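Cytidine deaminase (Burkholderia pseudomallei, PDB 3DMO) probably catalyses the zinc-dependent hydrolytic deamination of cytidine and 2'-deoxycytidine to uridine and 2'-deoxyuridine, salvaging pyrimidines for UMP synthesis. Local coordinates at residues P92-P95 with C99-V102; Q101-L106 with L111-T116; A20-A25 with V86-G91; V34-V39 with R64-S69; K44-C49 with L71-R76. All blocks are in the same frame, centred on the assembly; numbering follows the deposited sequence. Where two conformers were deposited one is given.

Contact 1: P92-P95 with C99-V102. With ZN (zinc ion), chain E.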
# COMPACT_ATOMS: atom_id res chain seq x y z
N PRO A 92 -12.19 -19.06 11.30
CA PRO A 92 -10.79 -18.97 10.88
C PRO A 92 -10.55 -17.61 10.23
O PRO A 92 -11.39 -17.15 9.45
CB PRO A 92 -10.66 -20.09 9.84
CG PRO A 92 -11.72 -21.09 10.23
CD PRO A 92 -12.87 -20.23 10.72
N ILE A 93 -9.43 -16.97 10.58
CA ILE A 93 -9.14 -15.63 10.07
C ILE A 93 -9.08 -15.62 8.54
O ILE A 93 -8.55 -16.54 7.93
CB ILE A 93 -7.86 -15.02 10.74
CG1 ILE A 93 -7.76 -13.51 10.45
CG2 ILE A 93 -6.58 -15.81 10.36
CD1 ILE A 93 -6.74 -12.80 11.29
N ALA A 94 -9.66 -14.59 7.93
CA ALA A 94 -9.66 -14.41 6.49
C ALA A 94 -8.53 -13.46 6.08
O ALA A 94 -8.50 -12.32 6.53
CB ALA A 94 -10.98 -13.86 6.06
N PRO A 95 -7.58 -13.95 5.26
CA PRO A 95 -6.57 -13.03 4.74
C PRO A 95 -7.18 -11.90 3.94
O PRO A 95 -8.13 -12.12 3.18
CB PRO A 95 -5.74 -13.93 3.81
CG PRO A 95 -5.91 -15.31 4.40
CD PRO A 95 -7.36 -15.33 4.79
N CYS A 99 -2.93 -9.30 0.93
CA CYS A 99 -2.20 -10.52 1.28
C CYS A 99 -2.42 -11.67 0.31
O CYS A 99 -1.49 -12.41 0.01
CB CYS A 99 -2.53 -10.98 2.70
SG CYS A 99 -1.73 -9.98 3.96
N ARG A 100 -3.66 -11.82 -0.17
CA ARG A 100 -4.00 -12.84 -1.17
C ARG A 100 -3.24 -12.63 -2.48
O ARG A 100 -2.77 -13.59 -3.09
CB ARG A 100 -5.51 -12.89 -1.42
CG ARG A 100 -6.31 -13.34 -0.20
CD ARG A 100 -7.80 -13.37 -0.50
NE ARG A 100 -8.60 -13.44 0.72
CZ ARG A 100 -9.85 -13.89 0.81
NH1 ARG A 100 -10.50 -14.34 -0.27
NH2 ARG A 100 -10.46 -13.88 1.98
N GLN A 101 -3.09 -11.37 -2.89
CA GLN A 101 -2.36 -11.03 -4.12
C GLN A 101 -0.87 -11.36 -4.00
O GLN A 101 -0.25 -11.89 -4.94
CB GLN A 101 -2.57 -9.56 -4.49
CG GLN A 101 -2.07 -9.16 -5.89
CD GLN A 101 -2.85 -9.85 -6.99
OE1 GLN A 101 -4.07 -9.74 -7.07
NE2 GLN A 101 -2.13 -10.56 -7.86
N VAL A 102 -0.30 -11.07 -2.83
CA VAL A 102 1.11 -11.37 -2.55
C VAL A 102 1.32 -12.88 -2.38
O VAL A 102 2.28 -13.44 -2.92
CB VAL A 102 1.62 -10.58 -1.34
CG1 VAL A 102 3.03 -11.03 -0.93
CG2 VAL A 102 1.61 -9.08 -1.64
ZN ZN E . -3.55 -8.75 4.87
O HOH W 1 -4.59 -10.16 6.10

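Contact 2: Q101-L106 with L111-T116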
# COMPACT_ATOMS: atom_id res chain seq x y z
N GLN A 101 -3.09 -11.37 -2.89
CA GLN A 101 -2.36 -11.03 -4.12
C GLN A 101 -0.87 -11.36 -4.00
O GLN A 101 -0.25 -11.89 -4.94
CB GLN A 101 -2.57 -9.56 -4.49
CG GLN A 101 -2.07 -9.16 -5.89
CD GLN A 101 -2.85 -9.85 -6.99
OE1 GLN A 101 -4.07 -9.74 -7.07
NE2 GLN A 101 -2.13 -10.56 -7.86
N VAL A 102 -0.30 -11.07 -2.83
CA VAL A 102 1.11 -11.37 -2.55
C VAL A 102 1.32 -12.88 -2.38
O VAL A 102 2.28 -13.44 -2.92
CB VAL A 102 1.62 -10.58 -1.34
CG1 VAL A 102 3.03 -11.03 -0.93
CG2 VAL A 102 1.61 -9.08 -1.64
N MET A 103 0.41 -13.54 -1.67
CA MET A 103 0.47 -15.00 -1.53
C MET A 103 0.41 -15.71 -2.87
O MET A 103 1.12 -16.70 -3.07
CB MET A 103 -0.64 -15.52 -0.62
CG MET A 103 -0.39 -15.25 0.84
SD MET A 103 -1.57 -16.14 1.88
CE MET A 103 -3.09 -15.31 1.48
N ILE A 104 -0.41 -15.23 -3.80
CA ILE A 104 -0.53 -15.93 -5.07
C ILE A 104 0.72 -15.76 -5.93
O ILE A 104 1.15 -16.71 -6.58
CB ILE A 104 -1.86 -15.61 -5.83
CG1 ILE A 104 -2.34 -16.88 -6.56
CG2 ILE A 104 -1.73 -14.39 -6.76
CD1 ILE A 104 -3.74 -16.81 -7.12
N GLU A 105 1.32 -14.57 -5.91
CA GLU A 105 2.56 -14.32 -6.66
C GLU A 105 3.76 -15.06 -6.07
O GLU A 105 4.51 -15.72 -6.81
CB GLU A 105 2.83 -12.83 -6.77
CG GLU A 105 4.18 -12.51 -7.38
CD GLU A 105 4.12 -11.38 -8.37
OE1 GLU A 105 3.04 -10.76 -8.51
OE2 GLU A 105 5.15 -11.14 -9.02
N LEU A 106 3.94 -14.98 -4.76
CA LEU A 106 5.09 -15.58 -4.10
C LEU A 106 4.93 -17.08 -3.81
O LEU A 106 5.90 -17.83 -3.87
CB LEU A 106 5.45 -14.80 -2.84
CG LEU A 106 5.84 -13.33 -3.05
CD1 LEU A 106 6.18 -12.68 -1.71
CD2 LEU A 106 7.01 -13.21 -4.02
N LEU A 111 -0.24 -22.92 -3.27
CA LEU A 111 0.22 -22.79 -1.88
C LEU A 111 -0.90 -23.18 -0.91
O LEU A 111 -2.01 -22.68 -1.02
CB LEU A 111 0.69 -21.37 -1.57
CG LEU A 111 1.08 -21.08 -0.11
CD1 LEU A 111 2.41 -21.70 0.23
CD2 LEU A 111 1.09 -19.59 0.19
N GLU A 112 -0.59 -24.07 0.04
CA GLU A 112 -1.55 -24.49 1.06
C GLU A 112 -1.66 -23.40 2.12
O GLU A 112 -0.64 -22.93 2.63
CB GLU A 112 -1.11 -25.82 1.69
CG GLU A 112 -2.06 -26.34 2.77
CD GLU A 112 -1.60 -27.66 3.37
OE1 GLU A 112 -0.50 -27.70 3.96
OE2 GLU A 112 -2.35 -28.65 3.27
N VAL A 113 -2.89 -23.01 2.43
CA VAL A 113 -3.15 -21.93 3.37
C VAL A 113 -4.01 -22.49 4.51
O VAL A 113 -5.13 -22.95 4.29
CB VAL A 113 -3.85 -20.73 2.67
CG1 VAL A 113 -4.15 -19.63 3.67
CG2 VAL A 113 -2.99 -20.20 1.52
N VAL A 114 -3.46 -22.48 5.73
CA VAL A 114 -4.14 -22.99 6.92
C VAL A 114 -4.62 -21.80 7.75
O VAL A 114 -3.81 -21.06 8.32
CB VAL A 114 -3.18 -23.87 7.79
CG1 VAL A 114 -3.90 -24.42 9.02
CG2 VAL A 114 -2.54 -25.00 6.96
N LEU A 115 -5.94 -21.61 7.81
CA LEU A 115 -6.52 -20.46 8.51
C LEU A 115 -7.12 -20.90 9.82
O LEU A 115 -7.82 -21.91 9.88
CB LEU A 115 -7.60 -19.80 7.64
CG LEU A 115 -7.12 -19.35 6.27
CD1 LEU A 115 -8.32 -18.91 5.44
CD2 LEU A 115 -6.05 -18.25 6.40
N THR A 116 -6.86 -20.14 10.88
CA THR A 116 -7.36 -20.50 12.20
C THR A 116 -7.64 -19.28 13.08
O THR A 116 -7.42 -18.14 12.67
CB THR A 116 -6.42 -21.54 12.89
OG1 THR A 116 -7.08 -22.11 14.03
CG2 THR A 116 -5.09 -20.92 13.31

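Contact 3: A20-A25 with V86-G91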
# COMPACT_ATOMS: atom_id res chain seq x y z
N ALA A 20 2.74 -18.24 18.07
CA ALA A 20 3.96 -17.68 18.66
C ALA A 20 4.38 -16.40 17.93
O ALA A 20 4.82 -15.45 18.57
CB ALA A 20 5.09 -18.72 18.66
N ALA A 21 4.25 -16.40 16.60
CA ALA A 21 4.50 -15.22 15.75
C ALA A 21 3.61 -14.05 16.15
O ALA A 21 4.08 -12.92 16.32
CB ALA A 21 4.30 -15.57 14.29
N ARG A 22 2.32 -14.34 16.32
CA ARG A 22 1.30 -13.36 16.68
C ARG A 22 1.66 -12.57 17.93
O ARG A 22 1.38 -11.38 18.01
CB ARG A 22 -0.07 -14.04 16.85
CG ARG A 22 -1.19 -13.12 17.29
CD ARG A 22 -2.55 -13.83 17.28
NE ARG A 22 -3.58 -13.01 17.92
CZ ARG A 22 -3.83 -13.00 19.23
NH1 ARG A 22 -3.14 -13.78 20.06
NH2 ARG A 22 -4.78 -12.21 19.72
N GLU A 23 2.31 -13.23 18.89
CA GLU A 23 2.69 -12.58 20.16
C GLU A 23 3.64 -11.39 19.98
O GLU A 23 3.71 -10.51 20.83
CB GLU A 23 3.29 -13.60 21.13
CG GLU A 23 2.29 -14.62 21.66
CD GLU A 23 1.17 -13.97 22.45
OE1 GLU A 23 0.00 -14.01 21.98
OE2 GLU A 23 1.44 -13.39 23.53
N LYS A 24 4.35 -11.37 18.85
CA LYS A 24 5.34 -10.34 18.57
C LYS A 24 4.80 -9.17 17.74
O LYS A 24 5.55 -8.26 17.40
CB LYS A 24 6.56 -10.97 17.90
CG LYS A 24 7.29 -11.95 18.84
CD LYS A 24 8.45 -12.68 18.19
CE LYS A 24 7.99 -13.91 17.39
NZ LYS A 24 9.11 -14.46 16.53
N ALA A 25 3.50 -9.20 17.43
CA ALA A 25 2.87 -8.15 16.64
C ALA A 25 3.10 -6.75 17.22
O ALA A 25 3.19 -6.58 18.44
CB ALA A 25 1.39 -8.41 16.48
N VAL A 86 -3.30 -16.77 11.91
CA VAL A 86 -4.16 -16.81 13.11
C VAL A 86 -4.47 -15.40 13.63
O VAL A 86 -3.60 -14.53 13.67
CB VAL A 86 -3.54 -17.72 14.23
CG1 VAL A 86 -2.17 -17.21 14.70
CG2 VAL A 86 -4.50 -17.85 15.40
N GLY A 87 -5.72 -15.18 14.04
CA GLY A 87 -6.11 -13.97 14.75
C GLY A 87 -7.27 -14.26 15.69
O GLY A 87 -7.80 -15.37 15.70
N GLU A 88 -7.65 -13.26 16.47
CA GLU A 88 -8.77 -13.37 17.41
C GLU A 88 -10.09 -13.09 16.68
O GLU A 88 -10.70 -12.02 16.83
CB GLU A 88 -8.56 -12.42 18.60
CG GLU A 88 -9.58 -12.58 19.73
CD GLU A 88 -9.42 -13.90 20.47
OE1 GLU A 88 -10.29 -14.79 20.29
OE2 GLU A 88 -8.43 -14.04 21.23
N THR A 89 -10.53 -14.06 15.89
CA THR A 89 -11.72 -13.91 15.06
C THR A 89 -12.74 -15.00 15.38
O THR A 89 -12.40 -16.02 15.98
CB THR A 89 -11.36 -13.94 13.55
OG1 THR A 89 -10.50 -15.06 13.29
CG2 THR A 89 -10.64 -12.66 13.13
N HIS A 90 -13.98 -14.78 14.97
CA HIS A 90 -15.05 -15.76 15.21
C HIS A 90 -14.80 -17.09 14.48
O HIS A 90 -14.81 -18.16 15.11
CB HIS A 90 -16.43 -15.21 14.83
CG HIS A 90 -17.53 -16.22 14.98
ND1 HIS A 90 -17.70 -16.95 16.14
CD2 HIS A 90 -18.48 -16.64 14.12
CE1 HIS A 90 -18.72 -17.77 15.99
NE2 HIS A 90 -19.22 -17.60 14.77
N GLY A 91 -14.63 -17.02 13.17
CA GLY A 91 -14.20 -18.17 12.37
C GLY A 91 -12.70 -18.13 12.13
O GLY A 91 -11.99 -17.29 12.71
O HOH W 2 -6.25 -10.86 17.01
O HOH W 3 -6.96 -11.93 21.75

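Contact 4: V34-V39 with R64-S69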
# COMPACT_ATOMS: atom_id res chain seq x y z
N VAL A 34 -2.13 -10.24 14.70
CA VAL A 34 -2.22 -11.35 13.77
C VAL A 34 -0.84 -12.01 13.68
O VAL A 34 0.18 -11.33 13.74
CB VAL A 34 -2.69 -10.90 12.35
CG1 VAL A 34 -2.90 -12.11 11.42
CG2 VAL A 34 -3.98 -10.10 12.42
N GLY A 35 -0.83 -13.33 13.56
CA GLY A 35 0.41 -14.06 13.33
C GLY A 35 0.32 -14.97 12.13
O GLY A 35 -0.76 -15.42 11.75
N ALA A 36 1.47 -15.23 11.52
CA ALA A 36 1.57 -16.17 10.42
C ALA A 36 2.84 -16.96 10.55
O ALA A 36 3.82 -16.49 11.12
CB ALA A 36 1.52 -15.44 9.08
N ALA A 37 2.81 -18.18 10.03
CA ALA A 37 4.01 -19.00 9.98
C ALA A 37 4.07 -19.70 8.64
O ALA A 37 3.12 -20.36 8.23
CB ALA A 37 4.04 -20.00 11.11
N LEU A 38 5.21 -19.54 7.98
CA LEU A 38 5.43 -20.00 6.62
C LEU A 38 6.49 -21.09 6.66
O LEU A 38 7.54 -20.90 7.29
CB LEU A 38 5.94 -18.82 5.79
CG LEU A 38 6.30 -18.94 4.32
CD1 LEU A 38 5.07 -19.26 3.48
CD2 LEU A 38 6.93 -17.62 3.89
N VAL A 39 6.22 -22.23 6.02
CA VAL A 39 7.20 -23.30 5.98
C VAL A 39 7.65 -23.50 4.55
O VAL A 39 6.82 -23.58 3.65
CB VAL A 39 6.70 -24.63 6.65
CG1 VAL A 39 5.47 -25.20 5.94
CG2 VAL A 39 7.85 -25.66 6.71
N ARG A 64 2.26 -11.13 4.83
CA ARG A 64 3.26 -10.45 4.01
C ARG A 64 4.60 -10.31 4.72
O ARG A 64 5.64 -10.49 4.09
CB ARG A 64 2.74 -9.11 3.49
CG ARG A 64 1.74 -9.29 2.35
CD ARG A 64 1.26 -7.95 1.84
NE ARG A 64 0.23 -7.39 2.70
CZ ARG A 64 -0.14 -6.12 2.70
NH1 ARG A 64 0.42 -5.24 1.87
NH2 ARG A 64 -1.10 -5.71 3.53
N THR A 65 4.58 -10.03 6.03
CA THR A 65 5.80 -10.01 6.84
C THR A 65 6.56 -11.34 6.76
O THR A 65 7.77 -11.35 6.53
CB THR A 65 5.49 -9.66 8.31
OG1 THR A 65 4.99 -8.32 8.39
CG2 THR A 65 6.75 -9.77 9.18
N ALA A 66 5.84 -12.45 6.94
CA ALA A 66 6.44 -13.79 6.83
C ALA A 66 7.06 -14.05 5.45
O ALA A 66 8.20 -14.49 5.35
CB ALA A 66 5.42 -14.88 7.17
N LEU A 67 6.31 -13.73 4.39
CA LEU A 67 6.80 -13.94 3.03
C LEU A 67 7.98 -13.04 2.67
O LEU A 67 8.95 -13.50 2.06
CB LEU A 67 5.67 -13.77 2.02
CG LEU A 67 4.61 -14.88 1.93
CD1 LEU A 67 3.30 -14.35 1.32
CD2 LEU A 67 5.13 -16.09 1.14
N PHE A 68 7.93 -11.76 3.05
CA PHE A 68 9.04 -10.84 2.76
C PHE A 68 10.32 -11.26 3.50
O PHE A 68 11.43 -11.15 2.96
CB PHE A 68 8.68 -9.38 3.10
CG PHE A 68 7.50 -8.83 2.32
CD1 PHE A 68 6.73 -7.81 2.87
CD2 PHE A 68 7.18 -9.31 1.05
CE1 PHE A 68 5.64 -7.27 2.18
CE2 PHE A 68 6.09 -8.78 0.34
CZ PHE A 68 5.32 -7.76 0.91
N SER A 69 10.15 -11.78 4.73
CA SER A 69 11.27 -12.29 5.53
C SER A 69 11.93 -13.50 4.86
O SER A 69 13.15 -13.58 4.78
CB SER A 69 10.81 -12.65 6.94
OG SER A 69 10.65 -11.49 7.74

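Contact 5: K44-C49 with L71-R76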
# COMPACT_ATOMS: atom_id res chain seq x y z
N LYS A 44 12.22 -24.98 6.57
CA LYS A 44 12.48 -23.81 7.40
C LYS A 44 11.18 -23.04 7.64
O LYS A 44 10.35 -22.92 6.74
CB LYS A 44 13.51 -22.91 6.73
CG LYS A 44 14.16 -21.91 7.66
CD LYS A 44 15.49 -21.45 7.08
CE LYS A 44 16.42 -20.88 8.15
NZ LYS A 44 15.93 -19.57 8.68
N VAL A 45 11.02 -22.54 8.86
CA VAL A 45 9.82 -21.82 9.26
C VAL A 45 10.13 -20.33 9.46
O VAL A 45 11.13 -19.98 10.08
CB VAL A 45 9.20 -22.44 10.53
CG1 VAL A 45 8.01 -21.61 11.03
CG2 VAL A 45 8.75 -23.86 10.24
N PHE A 46 9.28 -19.48 8.89
CA PHE A 46 9.39 -18.04 9.07
C PHE A 46 8.14 -17.49 9.76
O PHE A 46 7.02 -17.76 9.32
CB PHE A 46 9.60 -17.34 7.72
CG PHE A 46 10.96 -17.60 7.13
CD1 PHE A 46 12.02 -16.72 7.38
CD2 PHE A 46 11.19 -18.73 6.35
CE1 PHE A 46 13.28 -16.96 6.84
CE2 PHE A 46 12.45 -18.97 5.82
CZ PHE A 46 13.49 -18.08 6.07
N HIS A 47 8.36 -16.72 10.83
CA HIS A 47 7.29 -16.02 11.54
C HIS A 47 6.97 -14.71 10.84
O HIS A 47 7.86 -14.02 10.34
CB HIS A 47 7.73 -15.68 12.96
CG HIS A 47 7.69 -16.83 13.92
ND1 HIS A 47 7.32 -18.10 13.54
CD2 HIS A 47 8.02 -16.90 15.23
CE1 HIS A 47 7.40 -18.91 14.59
NE2 HIS A 47 7.83 -18.21 15.62
N GLY A 48 5.70 -14.34 10.86
CA GLY A 48 5.27 -13.02 10.46
C GLY A 48 4.24 -12.50 11.43
O GLY A 48 3.49 -13.28 12.03
N CYS A 49 4.20 -11.19 11.61
CA CYS A 49 3.18 -10.56 12.41
C CYS A 49 2.82 -9.23 11.75
O CYS A 49 3.59 -8.73 10.91
CB CYS A 49 3.68 -10.34 13.85
SG CYS A 49 5.15 -9.31 13.96
N LEU A 71 11.74 -14.25 1.61
CA LEU A 71 12.38 -13.72 0.40
C LEU A 71 13.75 -13.12 0.69
O LEU A 71 14.72 -13.38 -0.02
CB LEU A 71 11.48 -12.70 -0.31
CG LEU A 71 10.53 -13.13 -1.44
CD1 LEU A 71 11.25 -13.31 -2.76
CD2 LEU A 71 9.72 -14.39 -1.12
N ALA A 72 13.83 -12.31 1.75
CA ALA A 72 15.09 -11.73 2.21
C ALA A 72 16.14 -12.79 2.62
O ALA A 72 17.34 -12.52 2.55
CB ALA A 72 14.84 -10.76 3.35
N ALA A 73 15.68 -13.98 3.00
CA ALA A 73 16.56 -15.09 3.33
C ALA A 73 16.95 -15.92 2.10
O ALA A 73 17.68 -16.90 2.23
CB ALA A 73 15.91 -15.98 4.42
N GLY A 74 16.48 -15.53 0.92
CA GLY A 74 16.87 -16.19 -0.32
C GLY A 74 15.90 -17.23 -0.86
O GLY A 74 16.23 -17.98 -1.77
N TYR A 75 14.70 -17.28 -0.29
CA TYR A 75 13.66 -18.14 -0.84
C TYR A 75 12.98 -17.37 -1.94
O TYR A 75 12.89 -16.14 -1.87
CB TYR A 75 12.70 -18.64 0.25
CG TYR A 75 13.39 -19.61 1.16
CD1 TYR A 75 13.40 -20.97 0.86
CD2 TYR A 75 14.07 -19.17 2.29
CE1 TYR A 75 14.07 -21.87 1.67
CE2 TYR A 75 14.74 -20.06 3.12
CZ TYR A 75 14.74 -21.41 2.79
OH TYR A 75 15.39 -22.30 3.60
N ARG A 76 12.54 -18.09 -2.96
CA ARG A 76 12.04 -17.48 -4.18
C ARG A 76 10.60 -17.92 -4.43
O ARG A 76 10.13 -18.88 -3.83
CB ARG A 76 12.97 -17.86 -5.33
CG ARG A 76 14.35 -17.22 -5.20
CD ARG A 76 15.42 -18.07 -5.85
NE ARG A 76 15.60 -19.33 -5.12
CZ ARG A 76 16.59 -20.19 -5.34
NH1 ARG A 76 17.52 -19.93 -6.26
NH2 ARG A 76 16.66 -21.31 -4.63

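Contact 1: P92-P95 with C99-V102
A buried contact at the zinc site joins Pro95, in the loop that leads from strand 80-87 into helix 97-107, by hydrogen bonds to Arg100 and by apolar contact to Cys99, both on the first turn of that helix. Its core is a side-on grip in which two guanidinium nitrogens of Arg100 share one carbonyl oxygen. Arg100 NE donates to Pro95 O at 2.8 Å, coming from above the carbonyl plane, and Arg100 NH2 reaches Pro95 O at 3.2 Å with a more bent N-H...O angle of 135° but within that plane. The oxygen lies close to the guanidinium plane, so the double grip fixes the rotation of the group. Arg100 CG is anti to its own carbonyl carbon (chi1 -65°), and the chain then runs extended to NE, which brings it back along the loop; CG rests 4.1 Å from Pro95 CB. Cys99 SG binds the zinc ion at 2.4 Å, and water 1 lies 2.1 Å from the metal; Cys61 and Cys96 complete the protein ligands. Cys96 and Cys99 form the Cys-x-x-Cys zinc motif of the cytidine deaminase family, with Pro95 just before it. Arg100 NH1 also bonds Leu130 O, and the guanidinium meets Pro132 O and Asp133 O of a second subunit. Pro95 packs on Glu63 of helix 62-72 and on Leu115 of strand 112-116.

Contact 2: Q101-L106 with L111-T116
Met103 reaches from helix 97-107 to Leu111, just before strand 112-116, and to Val113 within it, and the contact is wholly apolar and buried. The sulfur meets the valine: Met103 SD lies 4.3 Å from Val113 CG2. Nearer the helix, Met103 CB is 4.5 Å from Leu111 CD2, so the root and the sulfur of one side chain meet two residues that both direct CB at the helix. With CG anti to the carbonyl carbon (chi1 -74°) and SD anti to CA (chi2 -170°), the methionine extends toward the strand before its methyl turns aside. Backbone takes part once, where Leu111 CD2 comes within 4.4 Å of Met103 O. These separations are at the long end of van der Waals contact, and the area buried is modest, 119 Å². Within the helix the usual i to i+4 pattern is kept, as in Leu106 N to Val102 O at 2.9 Å. The two segments belong to the beta-alpha-beta unit of strand 80-87, helix 97-107 and strand 112-116. Met103 also touches Pro95, Leu111 packs on Phe80 and Ile83 of strand 80-87, and Val113 packs on Thr125 of strand 122-126 at the other side of strand 112-116.

Contact 3: A20-A25 with V86-G91
Arg22, in the last part of helix 11-22, lays its side chain along Val86 of strand 80-87 and the residues that follow, meeting Val86, Gly87 and Glu88 in turn. CG stands opposite the backbone N (chi1 177°) and the chain stays extended to NE, so successive atoms fall beside successive residues. Arg22 CD lies 3.8 Å from Val86 O and also approaches the methyl CG1 of Val86. Farther out, Arg22 NE passes 4.2 Å from Gly87 CA, and Arg22 NH2 ends 3.9 Å from Glu88 CB. The charged ends do not pair directly: Arg22 NH2 is 4.4 Å from Glu88 OE2, with that oxygen well out of the guanidinium plane and the carboxylate turned 90° to it. Water 3 links the charged ends, donating to Glu88 OE2 at 2.6 Å, while water 2 links the guanidinium to the backbone, accepting from Glu88 N at 2.8 Å; the bonds both waters take from Arg22 NH2 are weak. The stronger partner of the guanidinium is Lys33 O, which accepts from NE. After Arg22 the chain turns away through a type I turn to Ala25, closed by Ala25 N to Arg22 O at 3.1 Å. The arrangement is that of a helix packed against the central sheet of the alpha/beta cytidine deaminase fold, with a long arginine at the partly solvated margin.

Contact 4: V34-V39 with R64-S69
Leu38 and Ala36 of strand 34-40 pack on Ala66 and Leu67 of helix 62-72, a helix laid on the central sheet of the cytidine deaminase fold. The axes of the two segments approach to 7.8 Å and make a shallow angle of 34°, running in broadly the same direction. Small residues permit this closeness: Ala66 CB points at the strand and meets Leu38 CB at 4.2 Å and Ala36 CB at 4.4 Å. The tight part is at Leu38, whose CG lies opposite the backbone N (chi1 179°), bringing CD2 against Ala66 O and Leu67. There the two leucines cross at about a right angle. The looser part lies toward Ala36, where the alanine pair alone makes contact and Ala62 continues the packing. All four touching residues are buried, so this contact has no solvent side of its own; Ser69, partly exposed, lies beyond it, beside Ser69 of a neighbouring subunit. Ala37 faces helix 11-22 across the sheet, while Leu67 also touches Met103 of helix 97-107. At the tight end, Leu38 CD2 lies 3.6 Å from Leu67 CD2 and 3.7 Å from Ala66 O.

Contact 5: K44-C49 with L71-R76
Phe46 and Tyr75 bring their rings together at the surface, where strand 45-49 faces the turn that follows helix 62-72. Both aromatic residues adopt the same first torsion, with CG anti to the carbonyl carbon (chi1 near -70° in both). From opposing backbones this sends the two rings toward each other. Their centroids are 5.6 Å apart and their planes 72° apart, an oblique pairing. The touching corner is Phe46 CE2 on Tyr75 CE2 at 3.7 Å, and that tyrosine atom sits at the edge of the phenylalanine ring, near its plane. The tip of the same ring also receives Ala73: Phe46 CZ is 3.6 Å from Ala73 CB, with CE1 scarcely farther. The far end of Phe46 thus abuts both the Ala73 methyl and the Tyr75 ring. Lys44 has CG opposite the backbone N and a chain that stays extended as far as CE, then bends at chi4 (-70°). Its aliphatic part crosses the tyrosine at about a right angle, Lys44 CD lying 3.6 Å from Tyr75 OH and Lys44 CB 3.7 Å from that oxygen. The hydroxyl itself bonds with Asp42 OD2, a residue of the turn between strands 34-40 and 45-49, so the ring is held at its outer end as well. Gly74, with positive phi, ends the helix, and Gly74 N bonds to Leu71 O at 2.9 Å. The arrangement is a Schellman motif at a helix C-terminus, whose flanking residues Ala73 and Tyr75 pack on an outer strand of the sheet within the chain.

In the fold
Contacts 2 to 5 all reach one mixed sheet; contact 1 lies on the loop and helix beside it. Contacts 1 and 2 use helix 97-107, contacts 4 and 5 helix 62-72, while contact 3 brings in helix 11-22. Contacts 1 and 2 share Gln101 and Val102, their centres about 7 Å apart, and Ile93 N probably bonds Thr116 O at 3.1 Å. Contacts 4 and 5 are equally near and joined through paired strands, Leu38 O to Phe46 N at 2.8 Å. Contact 1 holds the zinc ligand Cys99; Arg64 NE of contact 4 packs 3.5 Å from Cys99 SG. The side chain of Met103 in contact 2 is about 7 Å from zinc. Contact 5 lies farther off, its centre about 17 Å from that of contact 1.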